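Local coordinates for putative endonuclease/exonuclease/phosphatase family protein (Bacteroides thetaiotaomicron, PDB 3MPR) that probably acts as a metal-dependent nuclease of the endonuclease/exonuclease/phosphatase family, cutting phosphodiester bonds in nucleic acid, at residues 11-17 against 50-56; 46-51 against 138-142. All blocks are in the same frame, centred on the assembly; numbering follows the deposited sequence.

Contact 1. Residues 11-17 against 50-56; sequences SYNLRNA and QECFLHQ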
loop_
_atom_site.group_PDB
_atom_site.type_symbol
_atom_site.label_atom_id
_atom_site.label_comp_id
_atom_site.label_asym_id
_atom_site.label_seq_id
_atom_site.Cartn_x
_atom_site.Cartn_y
_atom_site.Cartn_z
ATOM N N SER A 11 6.441 8.900 -7.529
ATOM C CA SER A 11 6.207 10.251 -8.003
ATOM C C SER A 11 4.936 10.711 -7.298
ATOM O O SER A 11 3.930 10.003 -7.290
ATOM C CB SER A 11 5.998 10.254 -9.519
ATOM O OG SER A 11 5.806 11.587 -9.996
ATOM N N TYR A 12 4.975 11.879 -6.680
ATOM C CA TYR A 12 3.819 12.321 -5.891
ATOM C C TYR A 12 3.712 13.829 -5.932
ATOM O O TYR A 12 4.572 14.529 -5.390
ATOM C CB TYR A 12 4.002 11.877 -4.445
ATOM C CG TYR A 12 2.737 11.786 -3.610
ATOM C CD1 TYR A 12 1.494 12.114 -4.131
ATOM C CD2 TYR A 12 2.800 11.356 -2.291
ATOM C CE1 TYR A 12 0.340 12.016 -3.354
ATOM C CE2 TYR A 12 1.647 11.254 -1.501
ATOM C CZ TYR A 12 0.427 11.588 -2.036
ATOM O OH TYR A 12 -0.709 11.481 -1.257
ATOM N N ASN A 13 2.656 14.329 -6.567
ATOM C CA ASN A 13 2.367 15.758 -6.542
ATOM C C ASN A 13 1.668 16.094 -5.224
ATOM O O ASN A 13 0.544 15.663 -4.987
ATOM C CB ASN A 13 1.488 16.138 -7.732
ATOM C CG ASN A 13 1.144 17.616 -7.755
ATOM O OD1 ASN A 13 1.014 18.248 -6.711
ATOM N ND2 ASN A 13 1.007 18.174 -8.949
ATOM N N LEU A 14 2.341 16.863 -4.371
ATOM C CA LEU A 14 1.885 17.071 -2.995
ATOM C C LEU A 14 0.901 18.238 -2.867
ATOM O O LEU A 14 0.351 18.480 -1.788
ATOM C CB LEU A 14 3.085 17.259 -2.055
ATOM C CG LEU A 14 4.130 16.132 -2.071
ATOM C CD1 LEU A 14 5.029 16.225 -0.843
ATOM C CD2 LEU A 14 3.470 14.763 -2.134
ATOM N N ARG A 15 0.693 18.952 -3.971
ATOM C CA ARG A 15 -0.237 20.085 -4.026
ATOM C C ARG A 15 0.261 21.313 -3.249
ATOM O O ARG A 15 0.468 21.273 -2.033
ATOM C CB ARG A 15 -1.634 19.671 -3.555
ATOM C CG ARG A 15 -2.687 20.772 -3.661
ATOM C CD ARG A 15 -2.796 21.268 -5.100
ATOM N NE ARG A 15 -3.879 22.232 -5.290
ATOM C CZ ARG A 15 -3.960 23.036 -6.345
ATOM N NH1 ARG A 15 -3.014 22.987 -7.278
ATOM N NH2 ARG A 15 -4.966 23.891 -6.464
ATOM N N ASN A 16 0.465 22.411 -3.963
ATOM C CA ASN A 16 0.978 23.612 -3.320
ATOM C C ASN A 16 0.043 24.074 -2.200
ATOM O O ASN A 16 -1.180 23.966 -2.306
ATOM C CB ASN A 16 1.188 24.725 -4.345
ATOM C CG ASN A 16 -0.111 25.324 -4.821
ATOM O OD1 ASN A 16 -0.626 24.968 -5.877
ATOM N ND2 ASN A 16 -0.656 26.238 -4.033
ATOM N N ALA A 17 0.629 24.580 -1.125
ATOM C CA ALA A 17 -0.158 25.075 -0.003
ATOM C C ALA A 17 -0.809 26.407 -0.360
ATOM O O ALA A 17 -0.122 27.364 -0.705
ATOM C CB ALA A 17 0.701 25.203 1.237
ATOM N N GLN A 50 6.100 17.244 -6.585
ATOM C CA GLN A 50 5.836 18.470 -7.318
ATOM C C GLN A 50 4.990 19.428 -6.476
ATOM O O GLN A 50 4.284 19.007 -5.552
ATOM C CB GLN A 50 5.176 18.181 -8.669
ATOM C CG GLN A 50 5.926 17.151 -9.527
ATOM C CD GLN A 50 5.601 15.709 -9.164
ATOM O OE1 GLN A 50 4.446 15.362 -8.897
ATOM N NE2 GLN A 50 6.621 14.851 -9.170
ATOM N N GLU A 51 5.111 20.713 -6.794
ATOM C CA GLU A 51 4.290 21.797 -6.240
ATOM C C GLU A 51 4.656 22.345 -4.866
ATOM O O GLU A 51 4.003 23.267 -4.387
ATOM C CB GLU A 51 2.799 21.456 -6.275
ATOM C CG GLU A 51 2.236 21.369 -7.676
ATOM C CD GLU A 51 0.717 21.484 -7.730
ATOM O OE1 GLU A 51 0.119 22.146 -6.844
ATOM O OE2 GLU A 51 0.126 20.936 -8.685
ATOM N N CYS A 52 5.675 21.801 -4.218
ATOM C CA CYS A 52 5.987 22.274 -2.871
ATOM C C CYS A 52 6.689 23.629 -2.853
ATOM O O CYS A 52 7.683 23.827 -3.535
ATOM C CB CYS A 52 6.881 21.276 -2.149
ATOM S SG CYS A 52 6.011 19.785 -1.632
ATOM N N PHE A 53 6.193 24.538 -2.028
ATOM C CA PHE A 53 6.958 25.722 -1.698
ATOM C C PHE A 53 7.983 25.301 -0.656
ATOM O O PHE A 53 7.872 24.230 -0.070
ATOM C CB PHE A 53 6.038 26.825 -1.164
ATOM C CG PHE A 53 5.116 27.394 -2.197
ATOM C CD1 PHE A 53 5.611 28.157 -3.237
ATOM C CD2 PHE A 53 3.749 27.191 -2.110
ATOM C CE1 PHE A 53 4.765 28.691 -4.188
ATOM C CE2 PHE A 53 2.898 27.719 -3.061
ATOM C CZ PHE A 53 3.406 28.470 -4.101
ATOM N N LEU A 54 8.993 26.127 -0.419
ATOM C CA LEU A 54 10.044 25.727 0.502
ATOM C C LEU A 54 9.502 25.370 1.888
ATOM O O LEU A 54 9.984 24.438 2.519
ATOM C CB LEU A 54 11.118 26.822 0.614
ATOM C CG LEU A 54 12.267 26.555 1.592
ATOM C CD1 LEU A 54 13.029 25.292 1.221
ATOM C CD2 LEU A 54 13.214 27.756 1.668
ATOM N N HIS A 55 8.510 26.108 2.378
ATOM C CA HIS A 55 8.003 25.806 3.710
ATOM C C HIS A 55 7.407 24.398 3.787
ATOM O O HIS A 55 7.560 23.711 4.796
ATOM C CB HIS A 55 7.040 26.881 4.235
ATOM C CG HIS A 55 5.677 26.862 3.611
ATOM N ND1 HIS A 55 5.370 27.566 2.467
ATOM C CD2 HIS A 55 4.523 26.282 4.014
ATOM C CE1 HIS A 55 4.093 27.397 2.175
ATOM N NE2 HIS A 55 3.556 26.621 3.100
ATOM N N GLN A 56 6.761 23.968 2.707
ATOM C CA GLN A 56 6.219 22.615 2.624
ATOM C C GLN A 56 7.324 21.553 2.605
ATOM O O GLN A 56 7.166 20.464 3.164
ATOM C CB GLN A 56 5.372 22.479 1.363
ATOM C CG GLN A 56 4.125 23.342 1.350
ATOM C CD GLN A 56 3.342 23.145 0.085
ATOM O OE1 GLN A 56 2.611 22.162 -0.059
ATOM N NE2 GLN A 56 3.507 24.058 -0.856
HETATM O O HOH W 1 3.489 12.910 -9.656
#

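Contact 2. Residues 46-51 against 138-142; sequences IFGTQE and FFNLH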
loop_
_atom_site.group_PDB
_atom_site.type_symbol
_atom_site.label_atom_id
_atom_site.label_comp_id
_atom_site.label_asym_id
_atom_site.label_seq_id
_atom_site.Cartn_x
_atom_site.Cartn_y
_atom_site.Cartn_z
ATOM N N ILE A 46 13.235 6.613 -2.684
ATOM C CA ILE A 46 13.497 7.889 -3.308
ATOM C C ILE A 46 12.277 8.281 -4.120
ATOM O O ILE A 46 11.695 7.454 -4.810
ATOM C CB ILE A 46 14.769 7.814 -4.178
ATOM C CG1 ILE A 46 14.974 9.108 -4.969
ATOM C CG2 ILE A 46 14.726 6.616 -5.091
ATOM C CD1 ILE A 46 16.411 9.301 -5.379
ATOM N N PHE A 47 11.860 9.535 -4.017
ATOM C CA PHE A 47 10.666 9.949 -4.742
ATOM C C PHE A 47 10.731 11.396 -5.204
ATOM O O PHE A 47 11.321 12.227 -4.535
ATOM C CB PHE A 47 9.381 9.676 -3.931
ATOM C CG PHE A 47 9.315 10.368 -2.578
ATOM C CD1 PHE A 47 10.015 9.879 -1.490
ATOM C CD2 PHE A 47 8.479 11.457 -2.386
ATOM C CE1 PHE A 47 9.915 10.500 -0.250
ATOM C CE2 PHE A 47 8.376 12.080 -1.161
ATOM C CZ PHE A 47 9.094 11.592 -0.080
ATOM N N GLY A 48 10.133 11.658 -6.364
ATOM C CA GLY A 48 10.000 12.990 -6.901
ATOM C C GLY A 48 8.699 13.576 -6.402
ATOM O O GLY A 48 7.674 12.889 -6.338
ATOM N N THR A 49 8.751 14.837 -6.005
ATOM C CA THR A 49 7.554 15.561 -5.599
ATOM C C THR A 49 7.333 16.761 -6.513
ATOM O O THR A 49 8.270 17.254 -7.134
ATOM C CB THR A 49 7.677 16.078 -4.158
ATOM O OG1 THR A 49 8.734 17.052 -4.081
ATOM C CG2 THR A 49 7.947 14.921 -3.193
ATOM N N GLN A 50 6.100 17.244 -6.585
ATOM C CA GLN A 50 5.836 18.470 -7.318
ATOM C C GLN A 50 4.990 19.428 -6.476
ATOM O O GLN A 50 4.284 19.007 -5.552
ATOM C CB GLN A 50 5.176 18.181 -8.669
ATOM C CG GLN A 50 5.926 17.151 -9.527
ATOM C CD GLN A 50 5.601 15.709 -9.164
ATOM O OE1 GLN A 50 4.446 15.362 -8.897
ATOM N NE2 GLN A 50 6.621 14.851 -9.170
ATOM N N GLU A 51 5.111 20.713 -6.794
ATOM C CA GLU A 51 4.290 21.797 -6.240
ATOM C C GLU A 51 4.656 22.345 -4.866
ATOM O O GLU A 51 4.003 23.267 -4.387
ATOM C CB GLU A 51 2.799 21.456 -6.275
ATOM C CG GLU A 51 2.236 21.369 -7.676
ATOM C CD GLU A 51 0.717 21.484 -7.730
ATOM O OE1 GLU A 51 0.119 22.146 -6.844
ATOM O OE2 GLU A 51 0.126 20.936 -8.685
ATOM N N PHE A 138 18.357 10.278 -11.374
ATOM C CA PHE A 138 16.934 10.406 -11.050
ATOM C C PHE A 138 16.511 11.832 -11.397
ATOM O O PHE A 138 17.047 12.782 -10.833
ATOM C CB PHE A 138 16.742 10.154 -9.551
ATOM C CG PHE A 138 15.312 9.922 -9.137
ATOM C CD1 PHE A 138 14.422 10.982 -9.026
ATOM C CD2 PHE A 138 14.880 8.654 -8.788
ATOM C CE1 PHE A 138 13.109 10.769 -8.624
ATOM C CE2 PHE A 138 13.565 8.437 -8.380
ATOM C CZ PHE A 138 12.682 9.489 -8.305
ATOM N N PHE A 139 15.561 11.977 -12.326
ATOM C CA PHE A 139 15.065 13.283 -12.755
ATOM C C PHE A 139 13.632 13.452 -12.295
ATOM O O PHE A 139 12.892 12.477 -12.259
ATOM C CB PHE A 139 15.041 13.359 -14.283
ATOM C CG PHE A 139 16.400 13.369 -14.923
ATOM C CD1 PHE A 139 17.076 12.194 -15.165
ATOM C CD2 PHE A 139 16.984 14.567 -15.308
ATOM C CE1 PHE A 139 18.331 12.214 -15.776
ATOM C CE2 PHE A 139 18.225 14.590 -15.916
ATOM C CZ PHE A 139 18.893 13.418 -16.149
ATOM N N ASN A 140 13.226 14.689 -12.011
ATOM C CA ASN A 140 11.863 14.960 -11.574
ATOM C C ASN A 140 11.417 16.321 -12.104
ATOM O O ASN A 140 12.192 17.270 -12.084
ATOM C CB ASN A 140 11.812 14.913 -10.047
ATOM C CG ASN A 140 10.443 15.209 -9.493
ATOM O OD1 ASN A 140 9.440 14.654 -9.947
ATOM N ND2 ASN A 140 10.392 16.089 -8.492
ATOM N N LEU A 141 10.183 16.418 -12.592
ATOM C CA LEU A 141 9.726 17.670 -13.193
ATOM C C LEU A 141 8.216 17.845 -13.082
ATOM O O LEU A 141 7.498 16.950 -12.641
ATOM C CB LEU A 141 10.158 17.760 -14.673
ATOM C CG LEU A 141 9.689 16.669 -15.655
ATOM C CD1 LEU A 141 8.209 16.820 -16.024
ATOM C CD2 LEU A 141 10.525 16.705 -16.920
ATOM N N HIS A 142 7.757 19.016 -13.498
ATOM C CA HIS A 142 6.343 19.340 -13.558
ATOM C C HIS A 142 6.161 20.174 -14.816
ATOM O O HIS A 142 6.666 21.292 -14.899
ATOM C CB HIS A 142 5.932 20.140 -12.316
ATOM C CG HIS A 142 4.464 20.419 -12.238
ATOM N ND1 HIS A 142 3.870 20.976 -11.126
ATOM C CD2 HIS A 142 3.468 20.209 -13.132
ATOM C CE1 HIS A 142 2.571 21.104 -11.341
ATOM N NE2 HIS A 142 2.302 20.650 -12.553
HETATM O O HOH W 2 5.680 22.057 -9.245
#

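Contact 1. Residues 11-17 against 50-56
Glu51 OE1 accepts two bonds from the loop after strand 5-13. The backbone N of Asn16 meets it at 2.9 Å, nearly straight (169°), on the anti side of the carboxylate. Arg15 NH1 takes the syn side at 3.3 Å, in a salt bridge. The Arg15 chain bends at chi2 (58°), which brings its end back to Glu51, while its NE pairs with Asp21. The other oxygen, Glu51 OE2, receives Asn13 ND2 at 2.9 Å from above the carboxylate plane. The amide and carboxylate planes stand 74° apart. Asn13 OD1 turns back to its own loop and accepts from the backbone N of Arg15 at 2.8 Å, an Asx turn that holds the amide in place. Glu51 is a magnesium ligand of this protein, although no metal is bound in this chain. With an alanine here, Arg15 NH1 and the N of Asn16 would probably lose their shared acceptor, and Asn13 ND2 one of its two, the other being Asp178.

The backbones form one parallel bridge, Asn13 with Gln50. Leu14 N gives a bond to Gln50 O at 3.1 Å, and Gln50 N gives a weak one to Tyr12 O. Farther along, Leu14 CD1 rests on Cys52 SG at 3.8 Å, and Ala17 CB packs against the side chain of Gln56. The contact lies where the neighbouring strands 5-13 and 46-50 end. Helix 54-63 starts beyond it, helix 28-41 packs against Tyr12 and Ala17, and His142 of strand 135-142 touches Asn13 and Glu51.

Contact 2. Residues 46-51 against 138-142
Asn140 of strand 135-142 reaches Gly48, Thr49 and Gln50 of strand 46-50, and every part of its side chain meets something. CB lies 4.1 Å from Gly48 CA. CG is anti to the backbone N (chi1 179°), which carries the amide across the gap and sets CG 3.4 Å from the same Gly48 CA. ND2 donates to Thr49 O at 2.8 Å, with the oxygen in the amide plane. OD1 accepts from Gln50 NE2 at 2.9 Å on a lone pair, and also bonds Thr176 OG1.

Ile46 and Phe138 close one end. Ile46 CG1 stands over a face of the Phe138 ring, 3.9 Å from its centroid, in a CH-pi contact. At the other end the His142 ring crosses the Glu51 side chain at a slant, CE1 3.6 Å from OE2, though ring and carboxylate planes are only 11° apart. A water in the ring plane joins His142 ND1 to the backbone N of Glu51.

The two strands belong to different sheets, facing each other as in the DNase I-like sandwich. Its interior here runs from apolar at Ile46 to polar at Glu51. The buried amides bond each other, a backbone carbonyl and a threonine hydroxyl, consistent with a core that grades into a metal site.

Both contacts are buried, but contact 2 lies about 3 Å from the centre of the chain and contact 1 about 11 Å, centre to centre. They share Gln50 and Glu51. Contact 1 joins neighbouring strands of one sheet and the loops that follow them, so backbone bonds and a gripped carboxylate mark it. Contact 2 spans two sheets; side chains from 138-142 bridge the gap, to side chains and backbone of 46-51, with one water. Tyr12 N approaches Gly48 O at 2.9 Å, a probable hydrogen bond that ties the two together. Asn13 and His142, one from each contact, pack beside each other near Glu51, where the two regions meet at a magnesium ligand.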